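Local coordinates for dihydropteridine reductase (Dictyostelium discoideum, PDB 3ORF), which reduces quinonoid dihydropteridines to tetrahydropteridines with NADH or NADPH, acting as a homodimer of the short-chain dehydrogenase/reductase family, at residues H62-K67 against K75-K80; I50-R55 against E79-K84; L109-G114 against M155-A160. One frame throughout, in Å; residues are numbered along the deposited sequence.

Contact 1: residues H62-K67 against K75-K80; sequences HSFTIK and KSVIEK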
loop_
_atom_site.group_PDB
_atom_site.type_symbol
_atom_site.label_atom_id
_atom_site.label_comp_id
_atom_site.label_asym_id
_atom_site.label_seq_id
_atom_site.Cartn_x
_atom_site.Cartn_y
_atom_site.Cartn_z
ATOM N N HIS A 62 22.270 21.592 0.674
ATOM C CA HIS A 62 21.719 21.470 2.002
ATOM C C HIS A 62 21.388 20.019 2.258
ATOM O O HIS A 62 20.777 19.366 1.412
ATOM C CB HIS A 62 20.442 22.271 2.135
ATOM C CG HIS A 62 20.598 23.743 1.918
ATOM N ND1 HIS A 62 20.820 24.627 2.955
ATOM C CD2 HIS A 62 20.486 24.494 0.796
ATOM C CE1 HIS A 62 20.862 25.858 2.475
ATOM N NE2 HIS A 62 20.656 25.807 1.168
ATOM N N SER A 63 21.755 19.510 3.424
ATOM C CA SER A 63 21.500 18.096 3.706
ATOM C C SER A 63 20.868 17.939 5.085
ATOM O O SER A 63 21.372 18.504 6.065
ATOM C CB SER A 63 22.795 17.259 3.561
ATOM O OG SER A 63 22.655 15.968 4.125
ATOM N N PHE A 64 19.789 17.160 5.159
ATOM C CA PHE A 64 19.074 16.940 6.411
ATOM C C PHE A 64 18.980 15.457 6.713
ATOM O O PHE A 64 18.864 14.619 5.809
ATOM C CB PHE A 64 17.672 17.551 6.393
ATOM C CG PHE A 64 17.670 19.053 6.265
ATOM C CD1 PHE A 64 17.573 19.657 5.008
ATOM C CD2 PHE A 64 17.804 19.862 7.389
ATOM C CE1 PHE A 64 17.603 21.020 4.861
ATOM C CE2 PHE A 64 17.825 21.257 7.253
ATOM C CZ PHE A 64 17.733 21.842 5.982
ATOM N N THR A 65 18.962 15.153 7.996
ATOM C CA THR A 65 18.963 13.821 8.474
ATOM C C THR A 65 17.638 13.644 9.191
ATOM O O THR A 65 17.157 14.600 9.865
ATOM C CB THR A 65 20.174 13.655 9.397
ATOM O OG1 THR A 65 20.918 12.545 8.965
ATOM C CG2 THR A 65 19.827 13.598 10.922
ATOM N N ILE A 66 17.023 12.457 9.042
ATOM C CA ILE A 66 15.811 12.124 9.809
ATOM C C ILE A 66 16.061 10.826 10.532
ATOM O O ILE A 66 16.799 10.012 10.017
ATOM C CB ILE A 66 14.560 12.070 8.918
ATOM C CG1 ILE A 66 14.834 11.273 7.632
ATOM C CG2 ILE A 66 14.110 13.510 8.584
ATOM C CD1 ILE A 66 13.520 10.935 6.924
ATOM N N LYS A 67 15.544 10.671 11.755
ATOM C CA LYS A 67 15.876 9.502 12.565
ATOM C C LYS A 67 14.888 8.465 12.126
ATOM O O LYS A 67 15.178 7.288 12.219
ATOM C CB LYS A 67 15.778 9.673 14.111
ATOM C CG LYS A 67 16.275 10.994 14.802
ATOM C CD LYS A 67 17.802 11.019 15.226
ATOM C CE LYS A 67 18.168 10.140 16.450
ATOM N NZ LYS A 67 19.633 9.768 16.439
ATOM N N LYS A 75 7.376 16.311 10.173
ATOM C CA LYS A 75 7.080 17.727 10.543
ATOM C C LYS A 75 8.349 18.562 10.772
ATOM O O LYS A 75 8.391 19.719 10.322
ATOM C CB LYS A 75 6.118 17.878 11.741
ATOM C CG LYS A 75 4.615 17.856 11.390
ATOM C CD LYS A 75 3.770 18.569 12.428
ATOM C CE LYS A 75 3.741 17.903 13.843
ATOM N NZ LYS A 75 3.170 18.866 14.886
ATOM N N SER A 76 9.400 17.993 11.408
ATOM C CA SER A 76 10.560 18.840 11.806
ATOM C C SER A 76 11.387 19.274 10.651
ATOM O O SER A 76 11.753 20.438 10.563
ATOM C CB SER A 76 11.481 18.145 12.814
ATOM O OG SER A 76 10.679 17.802 13.922
ATOM N N VAL A 77 11.670 18.328 9.749
ATOM C CA VAL A 77 12.503 18.615 8.621
ATOM C C VAL A 77 11.783 19.614 7.680
ATOM O O VAL A 77 12.419 20.571 7.156
ATOM C CB VAL A 77 13.014 17.280 7.952
ATOM C CG1 VAL A 77 11.977 16.719 6.985
ATOM C CG2 VAL A 77 14.235 17.535 7.238
ATOM N N ILE A 78 10.463 19.458 7.516
ATOM C CA ILE A 78 9.688 20.476 6.772
ATOM C C ILE A 78 9.751 21.776 7.548
ATOM O O ILE A 78 10.041 22.827 6.962
ATOM C CB ILE A 78 8.198 20.177 6.630
ATOM C CG1 ILE A 78 7.949 18.872 5.893
ATOM C CG2 ILE A 78 7.502 21.311 5.877
ATOM C CD1 ILE A 78 8.715 18.781 4.609
ATOM N N GLU A 79 9.503 21.703 8.861
ATOM C CA GLU A 79 9.575 22.938 9.680
ATOM C C GLU A 79 10.954 23.620 9.583
ATOM O O GLU A 79 11.010 24.823 9.469
ATOM C CB GLU A 79 9.042 22.699 11.119
ATOM C CG GLU A 79 7.508 22.257 11.115
ATOM C CD GLU A 79 6.887 21.934 12.489
ATOM O OE1 GLU A 79 7.538 21.340 13.402
ATOM O OE2 GLU A 79 5.705 22.296 12.633
ATOM N N LYS A 80 12.036 22.821 9.509
ATOM C CA LYS A 80 13.402 23.330 9.333
ATOM C C LYS A 80 13.620 23.979 7.998
ATOM O O LYS A 80 14.197 25.047 7.928
ATOM C CB LYS A 80 14.456 22.235 9.491
ATOM C CG LYS A 80 14.811 21.822 10.897
ATOM C CD LYS A 80 15.791 20.641 10.836
ATOM C CE LYS A 80 15.948 19.957 12.196
ATOM N NZ LYS A 80 16.715 18.682 12.054
#

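Contact 2: residues I50-R55 against E79-K84; sequences ISIDFR and EKINSK. With NAD (nicotinamide-adenine-dinucleotide), chain E.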
loop_
_atom_site.group_PDB
_atom_site.type_symbol
_atom_site.label_atom_id
_atom_site.label_comp_id
_atom_site.label_asym_id
_atom_site.label_seq_id
_atom_site.Cartn_x
_atom_site.Cartn_y
_atom_site.Cartn_z
ATOM N N ILE A 50 18.915 19.947 -2.314
ATOM C CA ILE A 50 18.642 19.656 -0.902
ATOM C C ILE A 50 18.356 18.156 -0.748
ATOM O O ILE A 50 17.627 17.572 -1.592
ATOM C CB ILE A 50 17.439 20.401 -0.400
ATOM C CG1 ILE A 50 17.655 21.904 -0.497
ATOM C CG2 ILE A 50 17.166 20.033 1.023
ATOM C CD1 ILE A 50 16.455 22.580 -0.904
ATOM N N SER A 51 18.894 17.531 0.301
ATOM C CA SER A 51 18.771 16.078 0.481
ATOM C C SER A 51 18.232 15.773 1.870
ATOM O O SER A 51 18.717 16.331 2.846
ATOM C CB SER A 51 20.137 15.382 0.218
ATOM O OG SER A 51 20.197 14.021 0.639
ATOM N N ILE A 52 17.175 14.953 1.945
ATOM C CA ILE A 52 16.735 14.355 3.208
ATOM C C ILE A 52 16.969 12.839 3.088
ATOM O O ILE A 52 16.599 12.219 2.084
ATOM C CB ILE A 52 15.210 14.626 3.493
ATOM C CG1 ILE A 52 14.867 16.134 3.502
ATOM C CG2 ILE A 52 14.735 13.919 4.780
ATOM C CD1 ILE A 52 13.325 16.419 3.237
ATOM N N ASP A 53 17.585 12.254 4.100
ATOM C CA ASP A 53 17.918 10.817 4.130
ATOM C C ASP A 53 18.287 10.438 5.585
ATOM O O ASP A 53 18.204 11.324 6.501
ATOM C CB ASP A 53 19.023 10.489 3.121
ATOM C CG ASP A 53 18.959 9.058 2.647
ATOM O OD1 ASP A 53 18.604 8.158 3.464
ATOM O OD2 ASP A 53 19.222 8.823 1.431
ATOM N N PHE A 54 18.626 9.164 5.837
ATOM C CA PHE A 54 19.024 8.765 7.221
ATOM C C PHE A 54 20.440 9.231 7.571
ATOM O O PHE A 54 20.776 9.415 8.734
ATOM C CB PHE A 54 18.830 7.261 7.530
ATOM C CG PHE A 54 17.404 6.787 7.352
ATOM C CD1 PHE A 54 17.112 5.659 6.574
ATOM C CD2 PHE A 54 16.326 7.497 7.912
ATOM C CE1 PHE A 54 15.754 5.237 6.382
ATOM C CE2 PHE A 54 14.973 7.075 7.695
ATOM C CZ PHE A 54 14.718 5.965 6.965
ATOM N N ARG A 55 21.243 9.459 6.547
ATOM C CA ARG A 55 22.603 9.959 6.706
ATOM C C ARG A 55 22.748 11.173 5.736
ATOM O O ARG A 55 21.916 11.362 4.804
ATOM C CB ARG A 55 23.604 8.815 6.458
ATOM C CG ARG A 55 23.716 8.378 5.028
ATOM C CD ARG A 55 24.081 6.884 4.875
ATOM N NE ARG A 55 23.964 6.475 3.456
ATOM C CZ ARG A 55 22.826 6.058 2.881
ATOM N NH1 ARG A 55 21.705 5.949 3.596
ATOM N NH2 ARG A 55 22.799 5.738 1.593
ATOM N N GLU A 79 9.503 21.703 8.861
ATOM C CA GLU A 79 9.575 22.938 9.680
ATOM C C GLU A 79 10.954 23.620 9.583
ATOM O O GLU A 79 11.010 24.823 9.469
ATOM C CB GLU A 79 9.042 22.699 11.119
ATOM C CG GLU A 79 7.508 22.257 11.115
ATOM C CD GLU A 79 6.887 21.934 12.489
ATOM O OE1 GLU A 79 7.538 21.340 13.402
ATOM O OE2 GLU A 79 5.705 22.296 12.633
ATOM N N LYS A 80 12.036 22.821 9.509
ATOM C CA LYS A 80 13.402 23.330 9.333
ATOM C C LYS A 80 13.620 23.979 7.998
ATOM O O LYS A 80 14.197 25.047 7.928
ATOM C CB LYS A 80 14.456 22.235 9.491
ATOM C CG LYS A 80 14.811 21.822 10.897
ATOM C CD LYS A 80 15.791 20.641 10.836
ATOM C CE LYS A 80 15.948 19.957 12.196
ATOM N NZ LYS A 80 16.715 18.682 12.054
ATOM N N ILE A 81 13.192 23.327 6.926
ATOM C CA ILE A 81 13.442 23.816 5.571
ATOM C C ILE A 81 12.623 25.090 5.278
ATOM O O ILE A 81 13.039 26.003 4.520
ATOM C CB ILE A 81 13.048 22.729 4.556
ATOM C CG1 ILE A 81 14.031 21.541 4.626
ATOM C CG2 ILE A 81 12.977 23.314 3.166
ATOM C CD1 ILE A 81 13.651 20.366 3.806
ATOM N N ASN A 82 11.433 25.098 5.869
ATOM C CA ASN A 82 10.456 26.194 5.796
ATOM C C ASN A 82 11.034 27.456 6.458
ATOM O O ASN A 82 11.196 28.486 5.793
ATOM C CB ASN A 82 9.160 25.760 6.505
ATOM C CG ASN A 82 7.915 26.272 5.830
ATOM O OD1 ASN A 82 7.406 25.669 4.876
ATOM N ND2 ASN A 82 7.402 27.389 6.335
ATOM N N SER A 83 11.370 27.354 7.749
ATOM C CA SER A 83 12.057 28.445 8.481
ATOM C C SER A 83 13.392 28.916 7.845
ATOM O O SER A 83 13.971 29.857 8.319
ATOM C CB SER A 83 12.273 28.054 9.955
ATOM O OG SER A 83 13.472 27.290 10.166
ATOM N N LYS A 84 13.867 28.249 6.787
ATOM C CA LYS A 84 15.033 28.703 6.004
ATOM C C LYS A 84 14.572 29.407 4.724
ATOM O O LYS A 84 15.374 29.755 3.865
ATOM C CB LYS A 84 15.926 27.504 5.628
ATOM C CG LYS A 84 16.926 27.130 6.690
ATOM C CD LYS A 84 17.625 25.832 6.350
ATOM C CE LYS A 84 19.152 25.890 6.565
ATOM N NZ LYS A 84 19.605 26.370 7.922
HETATM P PA NAD E . 19.564 2.752 -2.170
HETATM O O1A NAD E . 19.354 1.713 -1.129
HETATM O O2A NAD E . 20.937 3.159 -2.579
HETATM O O5B NAD E . 18.941 4.143 -1.558
HETATM C C5B NAD E . 17.711 4.344 -0.962
HETATM C C4B NAD E . 17.896 5.537 -0.007
HETATM O O4B NAD E . 16.610 5.725 0.654
HETATM C C3B NAD E . 18.887 5.147 1.122
HETATM O O3B NAD E . 19.697 6.262 1.413
HETATM C C2B NAD E . 18.019 4.995 2.355
HETATM O O2B NAD E . 18.708 5.433 3.538
HETATM C C1B NAD E . 16.879 5.982 2.030
HETATM N N9A NAD E . 15.581 5.686 2.697
HETATM C C8A NAD E . 15.067 4.442 2.883
HETATM N N7A NAD E . 13.866 4.600 3.460
HETATM C C5A NAD E . 13.628 5.930 3.676
HETATM C C6A NAD E . 12.562 6.695 4.244
HETATM N N6A NAD E . 11.487 6.096 4.814
HETATM N N1A NAD E . 12.648 8.057 4.265
HETATM C C2A NAD E . 13.726 8.660 3.782
HETATM N N3A NAD E . 14.744 7.959 3.240
HETATM C C4A NAD E . 14.741 6.608 3.195
HETATM O O3 NAD E . 18.644 2.313 -3.370
HETATM P PN NAD E . 18.681 2.724 -4.850
HETATM O O1N NAD E . 19.362 1.565 -5.511
HETATM O O2N NAD E . 19.082 4.177 -5.065
HETATM O O5D NAD E . 17.130 2.644 -5.320
HETATM C C5D NAD E . 16.288 3.800 -5.415
HETATM C C4D NAD E . 14.827 3.381 -5.669
HETATM O O4D NAD E . 14.784 2.356 -6.697
HETATM C C3D NAD E . 14.060 2.784 -4.483
HETATM O O3D NAD E . 12.802 3.541 -4.388
HETATM C C2D NAD E . 13.767 1.335 -4.898
HETATM O O2D NAD E . 12.530 0.964 -4.269
HETATM C C1D NAD E . 13.562 1.609 -6.405
HETATM N N1N NAD E . 13.254 0.665 -7.573
HETATM C C2N NAD E . 14.250 -0.127 -8.301
HETATM C C3N NAD E . 13.788 -0.945 -9.390
HETATM C C7N NAD E . 14.720 -1.827 -10.265
HETATM O O7N NAD E . 14.378 -2.990 -10.553
HETATM N N7N NAD E . 15.830 -1.201 -10.712
HETATM C C4N NAD E . 12.420 -0.951 -9.754
HETATM C C5N NAD E . 11.490 -0.161 -9.066
HETATM C C6N NAD E . 11.904 0.624 -8.002
#

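Contact 3: residues L109-G114 against M155-A160; sequences LKSVKG and MIAYGA. With NAD (nicotinamide-adenine-dinucleotide), chain E.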
loop_
_atom_site.group_PDB
_atom_site.type_symbol
_atom_site.label_atom_id
_atom_site.label_comp_id
_atom_site.label_asym_id
_atom_site.label_seq_id
_atom_site.Cartn_x
_atom_site.Cartn_y
_atom_site.Cartn_z
ATOM N N LEU A 109 7.216 -11.898 7.294
ATOM C CA LEU A 109 6.885 -10.846 8.241
ATOM C C LEU A 109 7.917 -9.724 8.353
ATOM O O LEU A 109 7.510 -8.539 8.460
ATOM C CB LEU A 109 6.519 -11.420 9.616
ATOM C CG LEU A 109 5.173 -12.146 9.473
ATOM C CD1 LEU A 109 4.913 -13.193 10.589
ATOM C CD2 LEU A 109 3.989 -11.243 9.196
ATOM N N LYS A 110 9.223 -10.055 8.314
ATOM C CA LYS A 110 10.276 -9.026 8.305
ATOM C C LYS A 110 10.177 -8.129 7.029
ATOM O O LYS A 110 10.514 -6.908 7.059
ATOM C CB LYS A 110 11.703 -9.660 8.277
ATOM C CG LYS A 110 12.398 -9.844 9.639
ATOM C CD LYS A 110 13.517 -10.973 9.550
ATOM C CE LYS A 110 13.070 -12.366 10.151
ATOM N NZ LYS A 110 13.429 -13.596 9.281
ATOM N N SER A 111 9.853 -8.788 5.896
ATOM C CA SER A 111 9.933 -8.139 4.627
ATOM C C SER A 111 8.768 -7.126 4.664
ATOM O O SER A 111 8.892 -6.013 4.209
ATOM C CB SER A 111 9.849 -9.163 3.491
ATOM O OG SER A 111 8.508 -9.596 3.278
ATOM N N VAL A 112 7.687 -7.502 5.290
ATOM C CA VAL A 112 6.528 -6.598 5.462
ATOM C C VAL A 112 6.951 -5.309 6.148
ATOM O O VAL A 112 6.853 -4.230 5.587
ATOM C CB VAL A 112 5.431 -7.238 6.248
ATOM C CG1 VAL A 112 4.333 -6.176 6.722
ATOM C CG2 VAL A 112 4.810 -8.400 5.461
ATOM N N LYS A 113 7.516 -5.415 7.330
ATOM C CA LYS A 113 7.876 -4.185 8.015
ATOM C C LYS A 113 9.005 -3.389 7.289
ATOM O O LYS A 113 8.915 -2.172 7.169
ATOM C CB LYS A 113 8.155 -4.432 9.500
ATOM C CG LYS A 113 9.123 -3.426 10.087
ATOM C CD LYS A 113 9.520 -3.857 11.442
ATOM C CE LYS A 113 9.404 -2.650 12.356
ATOM N NZ LYS A 113 10.816 -2.196 12.523
ATOM N N GLY A 114 10.013 -4.090 6.759
ATOM C CA GLY A 114 11.015 -3.435 5.958
ATOM C C GLY A 114 10.446 -2.614 4.789
ATOM O O GLY A 114 10.911 -1.525 4.506
ATOM N N MET A 155 7.355 -11.590 -4.099
ATOM C CA MET A 155 7.868 -10.411 -3.396
ATOM C C MET A 155 6.673 -9.507 -3.088
ATOM O O MET A 155 6.568 -8.339 -3.480
ATOM C CB MET A 155 8.897 -9.662 -4.234
ATOM C CG MET A 155 8.426 -9.309 -5.618
ATOM S SD MET A 155 9.725 -8.530 -6.631
ATOM C CE MET A 155 10.427 -9.911 -7.538
ATOM N N ILE A 156 5.791 -10.109 -2.312
ATOM C CA ILE A 156 4.497 -9.592 -2.063
ATOM C C ILE A 156 4.563 -8.234 -1.329
ATOM O O ILE A 156 3.737 -7.355 -1.543
ATOM C CB ILE A 156 3.739 -10.663 -1.203
ATOM C CG1 ILE A 156 3.437 -11.888 -2.060
ATOM C CG2 ILE A 156 2.448 -10.090 -0.612
ATOM C CD1 ILE A 156 2.553 -12.890 -1.376
ATOM N N ALA A 157 5.513 -8.086 -0.425
ATOM C CA ALA A 157 5.518 -6.873 0.378
ATOM C C ALA A 157 6.041 -5.694 -0.423
ATOM O O ALA A 157 5.508 -4.538 -0.379
ATOM C CB ALA A 157 6.361 -7.102 1.624
ATOM N N TYR A 158 7.046 -5.972 -1.219
ATOM C CA TYR A 158 7.580 -4.940 -2.147
ATOM C C TYR A 158 6.494 -4.577 -3.148
ATOM O O TYR A 158 6.285 -3.380 -3.441
ATOM C CB TYR A 158 8.823 -5.490 -2.867
ATOM C CG TYR A 158 9.409 -4.601 -3.961
ATOM C CD1 TYR A 158 10.125 -3.452 -3.625
ATOM C CD2 TYR A 158 9.261 -4.941 -5.306
ATOM C CE1 TYR A 158 10.698 -2.671 -4.579
ATOM C CE2 TYR A 158 9.836 -4.110 -6.335
ATOM C CZ TYR A 158 10.542 -3.025 -5.947
ATOM O OH TYR A 158 11.101 -2.245 -6.865
ATOM N N GLY A 159 5.814 -5.589 -3.715
ATOM C CA GLY A 159 4.802 -5.316 -4.811
ATOM C C GLY A 159 3.637 -4.481 -4.231
ATOM O O GLY A 159 3.210 -3.458 -4.798
ATOM N N ALA A 160 3.150 -4.888 -3.048
ATOM C CA ALA A 160 1.997 -4.138 -2.486
ATOM C C ALA A 160 2.359 -2.685 -2.083
ATOM O O ALA A 160 1.581 -1.830 -2.283
ATOM C CB ALA A 160 1.368 -4.873 -1.342
HETATM P PA NAD E . 19.564 2.752 -2.170
HETATM O O1A NAD E . 19.354 1.713 -1.129
HETATM O O2A NAD E . 20.937 3.159 -2.579
HETATM O O5B NAD E . 18.941 4.143 -1.558
HETATM C C5B NAD E . 17.711 4.344 -0.962
HETATM C C4B NAD E . 17.896 5.537 -0.007
HETATM O O4B NAD E . 16.610 5.725 0.654
HETATM C C3B NAD E . 18.887 5.147 1.122
HETATM O O3B NAD E . 19.697 6.262 1.413
HETATM C C2B NAD E . 18.019 4.995 2.355
HETATM O O2B NAD E . 18.708 5.433 3.538
HETATM C C1B NAD E . 16.879 5.982 2.030
HETATM N N9A NAD E . 15.581 5.686 2.697
HETATM C C8A NAD E . 15.067 4.442 2.883
HETATM N N7A NAD E . 13.866 4.600 3.460
HETATM C C5A NAD E . 13.628 5.930 3.676
HETATM C C6A NAD E . 12.562 6.695 4.244
HETATM N N6A NAD E . 11.487 6.096 4.814
HETATM N N1A NAD E . 12.648 8.057 4.265
HETATM C C2A NAD E . 13.726 8.660 3.782
HETATM N N3A NAD E . 14.744 7.959 3.240
HETATM C C4A NAD E . 14.741 6.608 3.195
HETATM O O3 NAD E . 18.644 2.313 -3.370
HETATM P PN NAD E . 18.681 2.724 -4.850
HETATM O O1N NAD E . 19.362 1.565 -5.511
HETATM O O2N NAD E . 19.082 4.177 -5.065
HETATM O O5D NAD E . 17.130 2.644 -5.320
HETATM C C5D NAD E . 16.288 3.800 -5.415
HETATM C C4D NAD E . 14.827 3.381 -5.669
HETATM O O4D NAD E . 14.784 2.356 -6.697
HETATM C C3D NAD E . 14.060 2.784 -4.483
HETATM O O3D NAD E . 12.802 3.541 -4.388
HETATM C C2D NAD E . 13.767 1.335 -4.898
HETATM O O2D NAD E . 12.530 0.964 -4.269
HETATM C C1D NAD E . 13.562 1.609 -6.405
HETATM N N1N NAD E . 13.254 0.665 -7.573
HETATM C C2N NAD E . 14.250 -0.127 -8.301
HETATM C C3N NAD E . 13.788 -0.945 -9.390
HETATM C C7N NAD E . 14.720 -1.827 -10.265
HETATM O O7N NAD E . 14.378 -2.990 -10.553
HETATM N N7N NAD E . 15.830 -1.201 -10.712
HETATM C C4N NAD E . 12.420 -0.951 -9.754
HETATM C C5N NAD E . 11.490 -0.161 -9.066
HETATM C C6N NAD E . 11.904 0.624 -8.002
HETATM O O HOH W 1 7.415 -10.076 0.728
#

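Contact 1: residues H62-K67 against K75-K80
Phe-64 and Ile-66 meet Val-77 through apolar side chains, and this is the main interaction between strand 62-65 with the loop after it and helix 71-82. Val-77 offers each of them a different part. Val-77 CG2 reaches Phe-64 CB at 3.5 Å, and the base of the ring at CG lies only slightly farther off. Val-77 CB faces Ile-66 CG2 at 4.0 Å. The valine torsion explains the split: CG2 stands anti to the backbone N and leads to the phenylalanine, while CG1 (chi1 84°) lies between N and the carbonyl carbon and stays near Ile-66 CG2. The methyl comes to the Phe-64 ring obliquely.

The second kind of contact is the aliphatic part of a lysine against a ring. Lys-80, one turn further along the helix, runs extended beyond CG and slides past Phe-64 in the opposite direction. Lys-80 CD sits 4.1 Å from Phe-64 CD2, at the exposed margin of the contact. Val-77 and the Lys-80 methylenes approach the ring from the same side. Ile-50 of the neighbouring strand also touches it, as does Ile-81.

Ile-66 also touches the bound NAD, so the inner end of this packing borders the cofactor pocket. Strand 62-65 is the outermost parallel strand, and helix 71-82 leads from it to strand 88-93, a beta-alpha-beta crossover of the Rossmann fold.

Contact 2: residues I50-R55 against E79-K84
This is a small, buried, apolar contact between strand 48-53 and the C-terminal part of helix 71-82, within the Rossmann fold of this short-chain dehydrogenase/reductase. Ile-81 CD1 lies 4.0 Å from Ile-52 CD1, methyl to methyl, and 4.5 Å from Ile-50 CG2. Ile-50 and Ile-52 both point toward the helix because they alternate along the strand with Ser-51, which points away. Leu-26 of the next strand touches both.

The same strand ends at the cofactor. Asp-53 takes both hydroxyls of the adenine ribose: NAD O2B donates to Asp-53 OD1 at 2.7 Å, and NAD O3B donates to Asp-53 OD2 at 2.6 Å. Asp-53 CG stands anti to the backbone N (chi1 -153°), which carries the carboxylate to the ribose. The amide of Ser-31 also donates to OD2. An acid gripping this diol at the end of the second strand is consistent with a preference for NADH. A leucine at Asp-53 would probably leave both ribose hydroxyls and the Ser-31 amide without their acceptor. One face of the Phe-54 ring lies against the adenine, with Phe-54 CZ 3.5 Å from NAD C5A. Phe-54 N donates to Asp-53 OD1 on its anti lone pair at 2.6 Å, which helps fix the carboxylate. Arg-55 comes to the ribose with the edge of its guanidinium, and its NH1 donates to both NAD O3B and NAD O2B at 3.0 Å.

Contact 3: residues L109-G114 against M155-A160
Ala-157 CB lies against Ser-111 and Val-112, and these three residues make the contact. Ala-157 CB is 3.7 Å from Ser-111 OG and 3.9 Å from Val-112 CA. The side chain of Val-112 adds a looser touch, with CG2 at 4.3 Å from Ala-157 CB. Such a small side chain lets the two backbones come close, and the CA atoms of Val-112 and Ala-157 are 5.2 Å apart.

A water links Ser-111 and Ala-157. The water oxygen lies 2.8 Å from Ser-111 OG, to which it donates, and 3.0 Å from Ala-157 N, from which it accepts. That amide belongs to the first turn of helix 156-172, which starts after Met-155 at the N-cap position, and the water gives it an acceptor. The serine hydroxyl stands between its own N and carbonyl carbon (chi1 78°). It is also hydrogen-bonded to Phe-108 O, one turn back, which helps fix its rotation.

Helices 108-133 and 156-172 lie side by side on one face of the Rossmann sheet and, as is usual in the short-chain dehydrogenase/reductase family, probably form much of the dimer interface. The second carries Tyr-158, the predicted proton acceptor, right after Ala-157. The end of Tyr-158 leads away from segment 109-114, toward the nicotinamide, where Tyr-158 OH is 3.1 Å from NAD C5N. CG anti to the backbone N (chi1 174°) sends the ring that way. Trp-98 meets this ring edge-to-face, and Met-115 and Asn-119 of helix 108-133 touch it.

Further out lies the second subunit. Its Phe-124 packs on Val-112, and its Gly-177 on Ile-156.

Overall arrangement
Contacts 1 and 2 are neighbours, with centres 3 Å apart. Both use helix 71-82, and their strands, 62-65 and 48-53, lie side by side in the sheet. Contact 1 sits at the edge strand and is partly exposed. Contact 2 is buried one strand further in. Both are apolar across their segments, though the segment 50-55 adds a polar grip on the adenosine end of NAD. Contact 3 is remote, about 27 Å from contact 1 between centres. It is buried and joins two helices, with a water bridge beside the methyl packing. All three border NAD: contact 1 through Ile-66, contact 2 at the adenosine end, contact 3 at the nicotinamide.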